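Local coordinates for RING finger protein unkempt homolog (PDB 5ELH), which binds RNA in a sequence-specific manner through clustered CCCH zinc fingers and represses translation to shape the early morphology of cortical neurons, at residues D58-K63 with T84-R89; Y5-E10 with R94-G99. All coordinates share one frame; numbering follows the deposited sequence.

Contact 1 lies at the surface and contact 2 is buried; their centres are about 15 Å apart. Contact 1 joins the zinc-binding loop 58-63 to the start of helix 87-90 by polar groups, a salt bridge and a phenol-carboxylate hydrogen bond. Contact 2 sets the N-terminal helix 3-10 against the turn that opens the third zinc-bound module, and works by van der Waals packing of Tyr7 and Leu8 along one tyrosine, its hydroxyl included. Along the chain, contact 1 is nested inside the long loop that contact 2 closes. The two meet where Asp58 OD1 lies 2.8 Å from Tyr95 OH, a probable hydrogen bond, while Arg89 packs on the same Tyr95 ring.

Contact 1: D58-K63 with T84-R89; sequences DVYCTK and TGDTER. With ZN (zinc ion), chain E.
The irregular segment 58-63 comes closest to segment 84-89 at Asp58 and Arg89, whose CA atoms are still 7.5 Å apart, and the gap is bridged by side chains, chiefly those of Arg89 and Tyr60. Arg89 starts out toward the loop with CG anti to its amide nitrogen (chi1 172°), then bends at its second and third torsions, which brings the guanidinium to Asp58. A salt bridge forms there, with Arg89 NH1 2.8 Å from Asp58 OD1. The carboxylate oxygen sits at the edge of the guanidinium, near its plane, yet the two flat groups stand 88° apart, so only one oxygen and one nitrogen make the close approach. Both atoms are shared: Asp58 OD1 also bonds Tyr95 OH, and Arg89 NH1 bonds Pro57 O, which further restrains the arginine end. These links tie the zinc-binding loop of a CCCH finger, in which Cys61 SG binds zinc at 2.2 Å together with Cys71, Cys77 and His81, to the helix that follows it. One residue before that ligand, Tyr60 extends its phenol across to Asp86, at the N-cap position of the helix. Tyr60 OH donates to Asp86 OD1 at 2.8 Å, and that oxygen accepts through its syn lone pair. The acceptor lies at the ring edge in plane, and ring and carboxylate are turned only 26° from each other. Asp86 OD2 is also near, 3.1 Å from Tyr60 OH, so the hydroxyl faces both carboxylate oxygens. Arg89 NE stands obliquely beside the hydroxyl, 3.7 Å from Tyr60 OH, and its positive charge may help stabilise the negative charge gathered there. The Tyr60 side chain also touches Leu80, and its ring forms a cation-pi contact with Arg82.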
ATOM      1  N   ASP A  58      -4.254 -14.734  19.305  1.00 13.70           N
ATOM      2  CA  ASP A  58      -4.538 -16.021  19.928  1.00 13.94           C
ATOM      3  C   ASP A  58      -5.946 -16.138  20.512  1.00 22.09           C
ATOM      4  O   ASP A  58      -6.576 -17.189  20.373  1.00 25.57           O
ATOM      5  CB  ASP A  58      -3.493 -16.306  21.012  1.00 22.09           C
ATOM      6  CG  ASP A  58      -2.105 -16.527  20.437  1.00 31.22           C
ATOM      7  OD1 ASP A  58      -1.985 -17.335  19.500  1.00 24.90           O
ATOM      8  OD2 ASP A  58      -1.140 -15.891  20.911  1.00 37.79           O
ATOM      9  N   VAL A  59      -6.443 -15.091  21.169  1.00 19.24           N
ATOM     10  CA  VAL A  59      -7.752 -15.195  21.817  1.00 18.54           C
ATOM     11  C   VAL A  59      -8.870 -14.641  20.913  1.00 17.39           C
ATOM     12  O   VAL A  59      -8.898 -13.465  20.560  1.00 15.68           O
ATOM     13  CB  VAL A  59      -7.767 -14.620  23.277  1.00 34.21           C
ATOM     14  CG1 VAL A  59      -6.489 -13.858  23.596  1.00 38.69           C
ATOM     15  CG2 VAL A  59      -9.007 -13.779  23.543  1.00 34.53           C
ATOM     16  N   TYR A  60      -9.768 -15.538  20.524  1.00 20.96           N
ATOM     17  CA  TYR A  60     -10.813 -15.232  19.550  1.00 14.93           C
ATOM     18  C   TYR A  60     -11.981 -14.454  20.173  1.00 16.92           C
ATOM     19  O   TYR A  60     -12.451 -14.768  21.267  1.00 18.11           O
ATOM     20  CB  TYR A  60     -11.333 -16.524  18.907  1.00 18.38           C
ATOM     21  CG  TYR A  60     -10.441 -17.095  17.816  1.00 20.37           C
ATOM     22  CD1 TYR A  60     -10.515 -16.626  16.506  1.00 21.57           C
ATOM     23  CD2 TYR A  60      -9.535 -18.110  18.094  1.00 24.07           C
ATOM     24  CE1 TYR A  60      -9.703 -17.154  15.501  1.00 22.23           C
ATOM     25  CE2 TYR A  60      -8.723 -18.642  17.098  1.00 24.69           C
ATOM     26  CZ  TYR A  60      -8.808 -18.159  15.807  1.00 22.79           C
ATOM     27  OH  TYR A  60      -7.998 -18.695  14.825  1.00 23.41           O
ATOM     28  N   CYS A  61     -12.432 -13.438  19.451  1.00 19.64           N
ATOM     29  CA  CYS A  61     -13.642 -12.689  19.784  1.00 18.23           C
ATOM     30  C   CYS A  61     -14.857 -13.600  19.757  1.00 21.60           C
ATOM     31  O   CYS A  61     -15.061 -14.312  18.779  1.00 27.81           O
ATOM     32  CB  CYS A  61     -13.813 -11.592  18.732  1.00 18.17           C
ATOM     33  SG  CYS A  61     -15.201 -10.441  18.943  1.00 19.09           S
ATOM     34  N   THR A  62     -15.679 -13.572  20.804  1.00 18.49           N
ATOM     35  CA  THR A  62     -16.927 -14.343  20.795  1.00 24.11           C
ATOM     36  C   THR A  62     -18.127 -13.559  20.241  1.00 24.22           C
ATOM     37  O   THR A  62     -19.179 -14.145  19.985  1.00 27.23           O
ATOM     38  CB  THR A  62     -17.280 -14.871  22.193  1.00 31.59           C
ATOM     39  OG1 THR A  62     -17.328 -13.780  23.118  1.00 30.44           O
ATOM     40  CG2 THR A  62     -16.243 -15.885  22.655  1.00 38.17           C
ATOM     41  N   LYS A  63     -17.967 -12.254  20.033  1.00 21.82           N
ATOM     42  CA  LYS A  63     -19.050 -11.411  19.506  1.00 26.35           C
ATOM     43  C   LYS A  63     -19.084 -11.355  17.975  1.00 28.46           C
ATOM     44  O   LYS A  63     -20.113 -11.031  17.385  1.00 26.62           O
ATOM     45  CB  LYS A  63     -18.919  -9.986  20.039  1.00 30.45           C
ATOM     46  CG  LYS A  63     -18.995  -9.875  21.554  1.00 32.09           C
ATOM     47  CD  LYS A  63     -18.722  -8.452  22.001  1.00 40.23           C
ATOM     48  CE  LYS A  63     -18.715  -8.338  23.514  1.00 48.87           C
ATOM     49  NZ  LYS A  63     -18.206  -7.012  23.965  1.00 55.14           N
ATOM     50  N   THR A  84     -13.145 -15.625   7.165  1.00 27.02           N
ATOM     51  CA  THR A  84     -13.063 -16.769   6.277  1.00 30.34           C
ATOM     52  C   THR A  84     -11.594 -17.082   6.009  1.00 25.43           C
ATOM     53  O   THR A  84     -10.812 -16.195   5.672  1.00 24.44           O
ATOM     54  CB  THR A  84     -13.800 -16.520   4.944  1.00 32.11           C
ATOM     55  OG1 THR A  84     -15.137 -16.082   5.207  1.00 31.54           O
ATOM     56  CG2 THR A  84     -13.854 -17.800   4.115  1.00 35.93           C
ATOM     57  N   GLY A  85     -11.226 -18.341   6.194  1.00 22.69           N
ATOM     58  CA  GLY A  85      -9.864 -18.781   5.963  1.00 22.63           C
ATOM     59  C   GLY A  85      -8.935 -18.451   7.116  1.00 21.78           C
ATOM     60  O   GLY A  85      -7.728 -18.669   7.016  1.00 23.13           O
ATOM     61  N   ASP A  86      -9.502 -17.920   8.200  1.00 23.43           N
ATOM     62  CA  ASP A  86      -8.752 -17.607   9.414  1.00 19.04           C
ATOM     63  C   ASP A  86      -7.639 -16.623   9.104  1.00 22.57           C
ATOM     64  O   ASP A  86      -6.524 -16.715   9.643  1.00 19.03           O
ATOM     65  CB  ASP A  86      -8.178 -18.891  10.018  1.00 20.22           C
ATOM     66  CG  ASP A  86      -7.892 -18.775  11.506  1.00 29.27           C
ATOM     67  OD1 ASP A  86      -8.373 -17.815  12.163  1.00 24.71           O
ATOM     68  OD2 ASP A  86      -7.190 -19.674  12.025  1.00 30.25           O
ATOM     69  N   THR A  87      -7.957 -15.657   8.249  1.00 20.02           N
ATOM     70  CA  THR A  87      -6.938 -14.771   7.705  1.00 26.17           C
ATOM     71  C   THR A  87      -6.412 -13.710   8.673  1.00 19.42           C
ATOM     72  O   THR A  87      -5.319 -13.197   8.458  1.00 17.32           O
ATOM     73  CB  THR A  87      -7.410 -14.080   6.409  1.00 25.10           C
ATOM     74  OG1 THR A  87      -8.626 -13.371   6.652  1.00 20.86           O
ATOM     75  CG2 THR A  87      -7.628 -15.113   5.299  1.00 27.63           C
ATOM     76  N   GLU A  88      -7.154 -13.359   9.723  1.00 18.72           N
ATOM     77  CA  GLU A  88      -6.613 -12.388  10.668  1.00 16.94           C
ATOM     78  C   GLU A  88      -5.438 -13.000  11.432  1.00 18.14           C
ATOM     79  O   GLU A  88      -4.445 -12.328  11.694  1.00 22.08           O
ATOM     80  CB  GLU A  88      -7.682 -11.835  11.626  1.00 14.17           C
ATOM     81  CG  GLU A  88      -8.541 -10.753  10.977  1.00 16.43           C
ATOM     82  CD  GLU A  88      -9.280  -9.872  11.983  1.00 16.33           C
ATOM     83  OE1 GLU A  88      -9.281 -10.183  13.199  1.00 20.50           O
ATOM     84  OE2 GLU A  88      -9.841  -8.848  11.545  1.00 23.67           O
ATOM     85  N   ARG A  89      -5.544 -14.277  11.777  1.00 13.32           N
ATOM     86  CA  ARG A  89      -4.470 -14.952  12.501  1.00 13.73           C
ATOM     87  C   ARG A  89      -3.299 -15.254  11.573  1.00 16.35           C
ATOM     88  O   ARG A  89      -2.144 -15.023  11.913  1.00 19.89           O
ATOM     89  CB  ARG A  89      -4.993 -16.252  13.116  1.00 14.63           C
ATOM     90  CG  ARG A  89      -3.919 -17.120  13.733  1.00 26.96           C
ATOM     91  CD  ARG A  89      -4.077 -17.345  15.209  1.00 24.01           C
ATOM     92  NE  ARG A  89      -4.390 -18.733  15.492  1.00 33.88           N
ATOM     93  CZ  ARG A  89      -3.926 -19.425  16.528  1.00 27.54           C
ATOM     94  NH1 ARG A  89      -3.127 -18.864  17.422  1.00 29.69           N
ATOM     95  NH2 ARG A  89      -4.268 -20.698  16.664  1.00 28.75           N
TER
HETATM   96 ZN    ZN E 202     -14.537  -8.567  17.915  1.00 27.07          ZN

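Contact 2: Y5-E10 with R94-G99; sequences YTYLKE and RYYKTG
Tyr7 meets Tyr96 through the base of its side chain, and Leu8, next along the helix, meets the base of the same tyrosine, at its CB and CD2. Tyr7 CB heads toward segment 94-99 before the aromatic ring turns off elsewhere. Its CB lies 3.2 Å from Tyr96 OH and 3.6 Å from Tyr96 CZ, a close contact made by the phenol end of Tyr96. The hydroxyl also approaches Tyr7 CG, 3.3 Å from Tyr96 OH, and stands oblique to the Tyr7 ring. The polar end of Tyr7 is satisfied away from this junction, where its hydroxyl hydrogen-bonds to His117 ND1. Helix 3-10, at the start of the first Unkempt zinc-finger domain, is thereby docked against the third zinc-bound module of the RNA-binding cluster, where Tyr96 is the second residue of a type II beta turn from Tyr95 to Thr98. Leu8 follows with an apolar contact oblique to the ring: its CD2 is 3.8 Å from Tyr96 CD2 and touches the CB of that tyrosine as well, while Leu8 CG reaches the same ring carbon. With CG anti to the amide nitrogen (chi1 -180°), Tyr96 is extended toward the helix, which lets the two neighbouring residues grip it near its base and at its end. One face of the ring is covered by Lys97 CG, 3.3 Å above the plane of Tyr96 and over its centre. The turn itself is tied by Tyr95 O, which accepts from Thr98 N and, at 2.7 Å, from Thr98 OG1; both donors reach it from the same face of the carbonyl plane.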
ATOM      1  N   TYR A   5       5.704  -7.416   3.499  1.00 28.93           N
ATOM      2  CA  TYR A   5       5.084  -6.184   3.983  1.00 32.86           C
ATOM      3  C   TYR A   5       3.757  -5.908   3.276  1.00 28.97           C
ATOM      4  O   TYR A   5       2.793  -5.460   3.900  1.00 29.38           O
ATOM      5  CB  TYR A   5       6.035  -4.995   3.817  1.00 42.14           C
ATOM      6  CG  TYR A   5       5.433  -3.671   4.247  1.00 51.77           C
ATOM      7  CD1 TYR A   5       5.107  -3.433   5.580  1.00 57.14           C
ATOM      8  CD2 TYR A   5       5.191  -2.661   3.322  1.00 52.04           C
ATOM      9  CE1 TYR A   5       4.554  -2.225   5.978  1.00 57.08           C
ATOM     10  CE2 TYR A   5       4.639  -1.451   3.711  1.00 52.85           C
ATOM     11  CZ  TYR A   5       4.324  -1.237   5.039  1.00 55.84           C
ATOM     12  OH  TYR A   5       3.775  -0.035   5.436  1.00 58.55           O
ATOM     13  N   THR A   6       3.703  -6.186   1.981  1.00 21.92           N
ATOM     14  CA  THR A   6       2.479  -5.963   1.215  1.00 28.87           C
ATOM     15  C   THR A   6       1.351  -6.888   1.693  1.00 27.93           C
ATOM     16  O   THR A   6       0.206  -6.454   1.826  1.00 28.01           O
ATOM     17  CB  THR A   6       2.714  -6.157  -0.290  1.00 38.53           C
ATOM     18  OG1 THR A   6       2.940  -7.544  -0.564  1.00 49.72           O
ATOM     19  CG2 THR A   6       3.918  -5.340  -0.751  1.00 37.01           C
ATOM     20  N   TYR A   7       1.675  -8.151   1.971  1.00 22.45           N
ATOM     21  CA  TYR A   7       0.690  -9.076   2.532  1.00 18.91           C
ATOM     22  C   TYR A   7       0.232  -8.649   3.923  1.00 18.79           C
ATOM     23  O   TYR A   7      -0.971  -8.599   4.207  1.00 20.65           O
ATOM     24  CB  TYR A   7       1.230 -10.506   2.557  1.00 22.05           C
ATOM     25  CG  TYR A   7       0.962 -11.241   1.267  1.00 25.60           C
ATOM     26  CD1 TYR A   7       1.820 -11.119   0.190  1.00 28.54           C
ATOM     27  CD2 TYR A   7      -0.178 -12.025   1.112  1.00 21.98           C
ATOM     28  CE1 TYR A   7       1.568 -11.773  -0.999  1.00 33.75           C
ATOM     29  CE2 TYR A   7      -0.439 -12.684  -0.084  1.00 23.19           C
ATOM     30  CZ  TYR A   7       0.435 -12.551  -1.130  1.00 29.60           C
ATOM     31  OH  TYR A   7       0.182 -13.207  -2.319  1.00 26.61           O
ATOM     32  N   LEU A   8       1.189  -8.331   4.788  1.00 15.89           N
ATOM     33  CA  LEU A   8       0.866  -7.923   6.157  1.00 18.78           C
ATOM     34  C   LEU A   8      -0.076  -6.720   6.205  1.00 24.01           C
ATOM     35  O   LEU A   8      -1.047  -6.702   6.968  1.00 23.84           O
ATOM     36  CB  LEU A   8       2.143  -7.592   6.916  1.00 20.81           C
ATOM     37  CG  LEU A   8       2.973  -8.811   7.299  1.00 24.42           C
ATOM     38  CD1 LEU A   8       4.380  -8.390   7.649  1.00 22.27           C
ATOM     39  CD2 LEU A   8       2.313  -9.545   8.451  1.00 20.11           C
ATOM     40  N   LYS A   9       0.222  -5.719   5.388  1.00 23.33           N
ATOM     41  CA  LYS A   9      -0.507  -4.460   5.411  1.00 24.43           C
ATOM     42  C   LYS A   9      -1.805  -4.517   4.609  1.00 28.03           C
ATOM     43  O   LYS A   9      -2.805  -3.913   4.995  1.00 30.99           O
ATOM     44  CB  LYS A   9       0.389  -3.353   4.851  1.00 28.86           C
ATOM     45  CG  LYS A   9      -0.270  -1.980   4.729  1.00 38.13           C
ATOM     46  CD  LYS A   9       0.629  -1.013   3.965  1.00 45.88           C
ATOM     47  CE  LYS A   9       0.115   0.415   4.028  1.00 51.99           C
ATOM     48  NZ  LYS A   9       1.176   1.350   4.501  1.00 55.17           N
ATOM     49  N   GLU A  10      -1.793  -5.243   3.499  1.00 21.31           N
ATOM     50  CA  GLU A  10      -2.835  -5.075   2.488  1.00 31.35           C
ATOM     51  C   GLU A  10      -3.733  -6.285   2.237  1.00 31.04           C
ATOM     52  O   GLU A  10      -4.890  -6.103   1.846  1.00 32.48           O
ATOM     53  CB  GLU A  10      -2.203  -4.630   1.162  1.00 41.75           C
ATOM     54  CG  GLU A  10      -1.144  -3.544   1.324  1.00 53.92           C
ATOM     55  CD  GLU A  10      -1.225  -2.466   0.258  1.00 64.30           C
ATOM     56  OE1 GLU A  10      -1.400  -2.803  -0.935  1.00 61.85           O
ATOM     57  OE2 GLU A  10      -1.116  -1.273   0.623  1.00 71.57           O
ATOM     58  N   ARG A  94       2.426 -11.529  14.310  1.00 14.20           N
ATOM     59  CA  ARG A  94       2.930 -12.559  15.200  1.00 16.82           C
ATOM     60  C   ARG A  94       3.273 -13.859  14.488  1.00 19.66           C
ATOM     61  O   ARG A  94       4.209 -14.555  14.880  1.00 16.84           O
ATOM     62  CB  ARG A  94       1.882 -12.848  16.277  1.00 18.82           C
ATOM     63  CG  ARG A  94       2.183 -14.049  17.163  1.00 16.40           C
ATOM     64  CD  ARG A  94       3.472 -13.860  17.939  1.00 17.70           C
ATOM     65  NE  ARG A  94       3.728 -14.984  18.833  1.00 25.78           N
ATOM     66  CZ  ARG A  94       4.380 -16.088  18.493  1.00 25.79           C
ATOM     67  NH1 ARG A  94       4.859 -16.241  17.259  1.00 21.98           N
ATOM     68  NH2 ARG A  94       4.556 -17.045  19.395  1.00 26.44           N
ATOM     69  N   TYR A  95       2.505 -14.190  13.457  1.00 13.98           N
ATOM     70  CA  TYR A  95       2.548 -15.529  12.873  1.00 14.74           C
ATOM     71  C   TYR A  95       2.878 -15.631  11.384  1.00 15.87           C
ATOM     72  O   TYR A  95       3.410 -16.656  10.947  1.00 19.58           O
ATOM     73  CB  TYR A  95       1.227 -16.239  13.135  1.00 14.62           C
ATOM     74  CG  TYR A  95       1.039 -16.650  14.568  1.00 17.61           C
ATOM     75  CD1 TYR A  95       1.959 -17.483  15.189  1.00 17.34           C
ATOM     76  CD2 TYR A  95      -0.062 -16.220  15.301  1.00 20.30           C
ATOM     77  CE1 TYR A  95       1.799 -17.880  16.486  1.00 17.22           C
ATOM     78  CE2 TYR A  95      -0.233 -16.610  16.620  1.00 19.72           C
ATOM     79  CZ  TYR A  95       0.707 -17.434  17.207  1.00 17.91           C
ATOM     80  OH  TYR A  95       0.563 -17.849  18.502  1.00 21.47           O
ATOM     81  N   TYR A  96       2.583 -14.602  10.600  1.00 16.45           N
ATOM     82  CA  TYR A  96       2.781 -14.686   9.150  1.00 16.56           C
ATOM     83  C   TYR A  96       4.208 -15.107   8.778  1.00 19.13           C
ATOM     84  O   TYR A  96       5.183 -14.491   9.204  1.00 16.64           O
ATOM     85  CB  TYR A  96       2.431 -13.351   8.490  1.00 19.82           C
ATOM     86  CG  TYR A  96       2.594 -13.321   6.993  1.00 16.08           C
ATOM     87  CD1 TYR A  96       1.791 -14.094   6.163  1.00 16.64           C
ATOM     88  CD2 TYR A  96       3.537 -12.497   6.405  1.00 17.53           C
ATOM     89  CE1 TYR A  96       1.941 -14.059   4.788  1.00 22.73           C
ATOM     90  CE2 TYR A  96       3.693 -12.454   5.032  1.00 23.44           C
ATOM     91  CZ  TYR A  96       2.890 -13.231   4.230  1.00 24.30           C
ATOM     92  OH  TYR A  96       3.056 -13.175   2.874  1.00 23.70           O
ATOM     93  N   LYS A  97       4.298 -16.179   7.994  1.00 17.65           N
ATOM     94  CA  LYS A  97       5.571 -16.732   7.498  1.00 19.98           C
ATOM     95  C   LYS A  97       6.615 -17.003   8.580  1.00 23.80           C
ATOM     96  O   LYS A  97       7.817 -16.904   8.312  1.00 19.98           O
ATOM     97  CB  LYS A  97       6.189 -15.809   6.442  1.00 19.35           C
ATOM     98  CG  LYS A  97       5.280 -15.495   5.261  1.00 21.07           C
ATOM     99  CD  LYS A  97       5.471 -16.464   4.147  1.00 24.21           C
ATOM    100  CE  LYS A  97       4.527 -16.162   3.010  1.00 27.52           C
ATOM    101  NZ  LYS A  97       4.648 -17.197   1.965  1.00 26.64           N
ATOM    102  N   THR A  98       6.173 -17.369   9.781  1.00 20.60           N
ATOM    103  CA  THR A  98       7.098 -17.659  10.883  1.00 24.01           C
ATOM    104  C   THR A  98       7.439 -19.139  11.007  1.00 26.74           C
ATOM    105  O   THR A  98       8.343 -19.505  11.758  1.00 21.34           O
ATOM    106  CB  THR A  98       6.531 -17.180  12.235  1.00 20.37           C
ATOM    107  OG1 THR A  98       5.294 -17.843  12.502  1.00 17.47           O
ATOM    108  CG2 THR A  98       6.306 -15.689  12.203  1.00 16.84           C
ATOM    109  N   GLY A  99       6.711 -19.983  10.280  1.00 20.58           N
ATOM    110  CA  GLY A  99       6.956 -21.412  10.282  1.00 21.98           C
ATOM    111  C   GLY A  99       6.940 -21.964   8.860  1.00 23.12           C
ATOM    112  O   GLY A  99       6.481 -21.287   7.936  1.00 22.69           O
TER